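Free serine kinase (PDB 5X0B) phosphorylates free L-serine with ADP as phosphate donor, yielding O-phospho-L-serine and AMP in the first step of cysteine biosynthesis from serine. Local coordinates at residues K27-L32 with K221-V226. Numbering follows the deposited sequence.
Sequences KPHEQL and KTTRHV
The carboxylate of E30 reaches into the turn K221-T223, where three successive backbone N-H groups converge on it; this is part of the phosphoserine-binding site of the kinase, and probably its catalytic centre, joining a loop of its ParB-like N-terminal domain to the turn that leads into strand 224-226. E30, the probable catalytic residue, extends fully beyond CG (chi2 -169°), which carries its oxygens across to the turn. E30 OE1 takes two of the three backbone bonds: T223 N comes nearly along the C-O axis, 3.0 Å from E30 OE1. T222 N, 2.8 Å from E30 OE1, approaches from above the carboxylate plane. E30 OE2 accepts from K221 N at 3.0 Å, again from above the plane. With both oxygens gripped, the carboxylate probably has little freedom to turn. A water adds to this by donating to E30 OE1 and to T223 O.

K221 and T223 of this turn, with H225 on the strand that follows, bind O-phospho-L-serine, so the turn both holds E30 and helps form the phosphoserine site. Outside this contact, the K221 amine forms a salt bridge with E4.

Among the side chains, the H29 and H225 rings meet obliquely, centroids 5.7 Å apart. H29 ND1 bonds to I67 O, which helps to fix the ring's rotation. At its other nitrogen, H29 NE2 forms a nearly straight hydrogen bond (170°) with T223 OG1, 2.8 Å away and close to the ring plane, while T223 CG2 lies 3.4 Å from that same NE2.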
ATOM      1  N   LYS A  27      -0.832 -14.611   3.154  1.00 11.14           N
ATOM      2  CA  LYS A  27      -2.017 -13.827   3.420  1.00 11.69           C
ATOM      3  C   LYS A  27      -1.743 -12.365   3.058  1.00 11.13           C
ATOM      4  O   LYS A  27      -0.834 -11.753   3.619  1.00 10.79           O
ATOM      5  CB  LYS A  27      -2.348 -13.880   4.894  1.00 12.63           C
ATOM      6  CG  LYS A  27      -2.643 -15.282   5.374  1.00 13.48           C
ATOM      7  N   PRO A  28      -2.558 -11.800   2.150  1.00 11.20           N
ATOM      8  CA  PRO A  28      -2.400 -10.387   1.827  1.00 11.08           C
ATOM      9  C   PRO A  28      -2.938  -9.497   2.954  1.00 11.81           C
ATOM     10  O   PRO A  28      -3.784  -9.925   3.761  1.00 12.19           O
ATOM     11  CB  PRO A  28      -3.263 -10.259   0.570  1.00 11.52           C
ATOM     12  CG  PRO A  28      -4.424 -11.146   0.883  1.00 12.27           C
ATOM     13  CD  PRO A  28      -3.754 -12.358   1.485  1.00 11.78           C
ATOM     14  N   HIS A  29      -2.431  -8.278   3.023  1.00 11.81           N
ATOM     15  CA  HIS A  29      -2.945  -7.265   3.941  1.00 12.88           C
ATOM     16  C   HIS A  29      -3.495  -6.039   3.225  1.00 13.89           C
ATOM     17  O   HIS A  29      -3.942  -5.106   3.892  1.00 14.78           O
ATOM     18  CB  HIS A  29      -1.872  -6.910   4.984  1.00 12.55           C
ATOM     19  CG  HIS A  29      -0.736  -6.063   4.483  1.00 12.02           C
ATOM     20  ND1 HIS A  29       0.465  -6.582   4.062  1.00 11.02           N
ATOM     21  CD2 HIS A  29      -0.601  -4.722   4.411  1.00 12.78           C
ATOM     22  CE1 HIS A  29       1.283  -5.598   3.716  1.00 11.04           C
ATOM     23  NE2 HIS A  29       0.660  -4.459   3.922  1.00 12.09           N
ATOM     24  N   GLU A  30      -3.455  -6.030   1.882  1.00 13.81           N
ATOM     25  CA  GLU A  30      -4.107  -4.982   1.110  1.00 15.23           C
ATOM     26  C   GLU A  30      -4.911  -5.562  -0.040  1.00 15.63           C
ATOM     27  O   GLU A  30      -4.572  -6.611  -0.587  1.00 14.91           O
ATOM     28  CB  GLU A  30      -3.083  -4.005   0.537  1.00 15.20           C
ATOM     29  CG  GLU A  30      -2.514  -3.034   1.560  1.00 15.81           C
ATOM     30  CD  GLU A  30      -1.700  -1.913   0.927  1.00 16.30           C
ATOM     31  OE1 GLU A  30      -1.202  -1.063   1.677  1.00 16.82           O
ATOM     32  OE2 GLU A  30      -1.580  -1.876  -0.307  1.00 16.33           O
ATOM     33  N   GLN A  31      -5.972  -4.843  -0.396  1.00 17.39           N
ATOM     34  CA  GLN A  31      -6.672  -5.043  -1.658  1.00 18.26           C
ATOM     35  C   GLN A  31      -5.694  -4.944  -2.827  1.00 17.72           C
ATOM     36  O   GLN A  31      -4.708  -4.214  -2.763  1.00 17.44           O
ATOM     37  CB  GLN A  31      -7.764  -3.998  -1.833  1.00 20.21           C
ATOM     38  CG  GLN A  31      -8.937  -4.212  -0.901  1.00 21.45           C
ATOM     39  CD  GLN A  31      -9.996  -3.148  -1.059  1.00 23.70           C
ATOM     40  OE1 GLN A  31      -9.690  -1.969  -1.139  1.00 24.62           O
ATOM     41  NE2 GLN A  31     -11.255  -3.554  -1.054  1.00 25.01           N
ATOM     42  N   LEU A  32      -5.967  -5.697  -3.875  1.00 17.88           N
ATOM     43  CA  LEU A  32      -5.115  -5.687  -5.064  1.00 17.79           C
ATOM     44  C   LEU A  32      -5.489  -4.536  -5.995  1.00 19.52           C
ATOM     45  O   LEU A  32      -6.640  -4.120  -6.064  1.00 20.72           O
ATOM     46  CB  LEU A  32      -5.227  -7.017  -5.811  1.00 17.21           C
ATOM     47  CG  LEU A  32      -4.996  -8.304  -5.027  1.00 16.25           C
ATOM     48  CD1 LEU A  32      -5.218  -9.491  -5.974  1.00 16.29           C
ATOM     49  CD2 LEU A  32      -3.589  -8.297  -4.448  1.00 15.20           C
ATOM     50  N   LYS A 221      -2.235   1.017  -0.748  1.00 20.90           N
ATOM     51  CA  LYS A 221      -1.360   2.118  -0.300  1.00 21.33           C
ATOM     52  C   LYS A 221      -1.561   2.551   1.151  1.00 21.40           C
ATOM     53  O   LYS A 221      -1.362   3.719   1.478  1.00 22.40           O
ATOM     54  CB  LYS A 221      -1.485   3.336  -1.248  1.00 23.04           C
ATOM     55  CG  LYS A 221      -0.983   3.067  -2.650  1.00 23.38           C
ATOM     56  CD  LYS A 221       0.514   2.790  -2.604  1.00 22.60           C
ATOM     57  CE  LYS A 221       1.184   2.868  -3.958  1.00 23.23           C
ATOM     58  NZ  LYS A 221       2.180   1.790  -4.001  1.00 21.95           N
ATOM     59  N   THR A 222      -1.967   1.621   2.001  1.00 20.54           N
ATOM     60  CA  THR A 222      -2.081   1.872   3.413  1.00 20.61           C
ATOM     61  C   THR A 222      -0.745   1.703   4.127  1.00 19.64           C
ATOM     62  O   THR A 222      -0.365   2.563   4.928  1.00 20.21           O
ATOM     63  CB  THR A 222      -3.139   0.977   4.030  1.00 20.72           C
ATOM     64  OG1 THR A 222      -4.362   1.203   3.345  1.00 21.70           O
ATOM     65  CG2 THR A 222      -3.331   1.288   5.502  1.00 21.21           C
ATOM     66  N   THR A 223      -0.027   0.617   3.849  1.00 18.30           N
ATOM     67  CA  THR A 223       1.267   0.396   4.498  1.00 17.43           C
ATOM     68  C   THR A 223       2.413   0.904   3.662  1.00 17.28           C
ATOM     69  O   THR A 223       2.384   0.832   2.426  1.00 17.02           O
ATOM     70  CB  THR A 223       1.529  -1.087   4.781  1.00 16.35           C
ATOM     71  OG1 THR A 223       1.428  -1.826   3.550  1.00 15.70           O
ATOM     72  CG2 THR A 223       0.529  -1.619   5.783  1.00 16.68           C
ATOM     73  N   ARG A 224       3.436   1.399   4.355  1.00 17.45           N
ATOM     74  CA  ARG A 224       4.693   1.788   3.718  1.00 17.53           C
ATOM     75  C   ARG A 224       5.775   1.317   4.656  1.00 17.33           C
ATOM     76  O   ARG A 224       6.114   1.988   5.623  1.00 18.08           O
ATOM     77  CB  ARG A 224       4.800   3.282   3.449  1.00 18.76           C
ATOM     78  CG  ARG A 224       6.006   3.648   2.575  1.00 18.96           C
ATOM     79  CD  ARG A 224       6.034   5.138   2.255  1.00 20.37           C
ATOM     80  NE  ARG A 224       6.269   5.941   3.461  1.00 21.30           N
ATOM     81  CZ  ARG A 224       7.453   6.108   4.051  1.00 21.64           C
ATOM     82  NH1 ARG A 224       8.567   5.558   3.556  1.00 21.25           N
ATOM     83  NH2 ARG A 224       7.536   6.842   5.151  1.00 22.70           N
ATOM     84  N   HIS A 225       6.273   0.116   4.397  1.00 16.53           N
ATOM     85  CA  HIS A 225       7.224  -0.492   5.297  1.00 16.47           C
ATOM     86  C   HIS A 225       8.593   0.008   4.937  1.00 16.92           C
ATOM     87  O   HIS A 225       8.967   0.019   3.757  1.00 17.19           O
ATOM     88  CB  HIS A 225       7.207  -2.000   5.204  1.00 15.42           C
ATOM     89  CG  HIS A 225       5.992  -2.659   5.768  1.00 15.27           C
ATOM     90  ND1 HIS A 225       4.834  -2.836   5.045  1.00 15.03           N
ATOM     91  CD2 HIS A 225       5.783  -3.256   6.964  1.00 15.43           C
ATOM     92  CE1 HIS A 225       3.971  -3.516   5.763  1.00 15.16           C
ATOM     93  NE2 HIS A 225       4.511  -3.767   6.944  1.00 15.35           N
ATOM     94  N   VAL A 226       9.340   0.445   5.939  1.00 17.65           N
ATOM     95  CA  VAL A 226      10.768   0.744   5.762  1.00 18.04           C
ATOM     96  C   VAL A 226      11.551  -0.391   6.417  1.00 17.36           C
ATOM     97  O   VAL A 226      11.429  -0.656   7.622  1.00 17.72           O
ATOM     98  CB  VAL A 226      11.111   2.138   6.281  1.00 19.56           C
ATOM     99  CG1 VAL A 226      12.622   2.381   6.321  1.00 20.40           C
ATOM    100  CG2 VAL A 226      10.455   3.161   5.363  1.00 20.06           C
TER
HETATM  101  O   HOH W   1       1.120  -0.436   0.415  1.00 14.49           O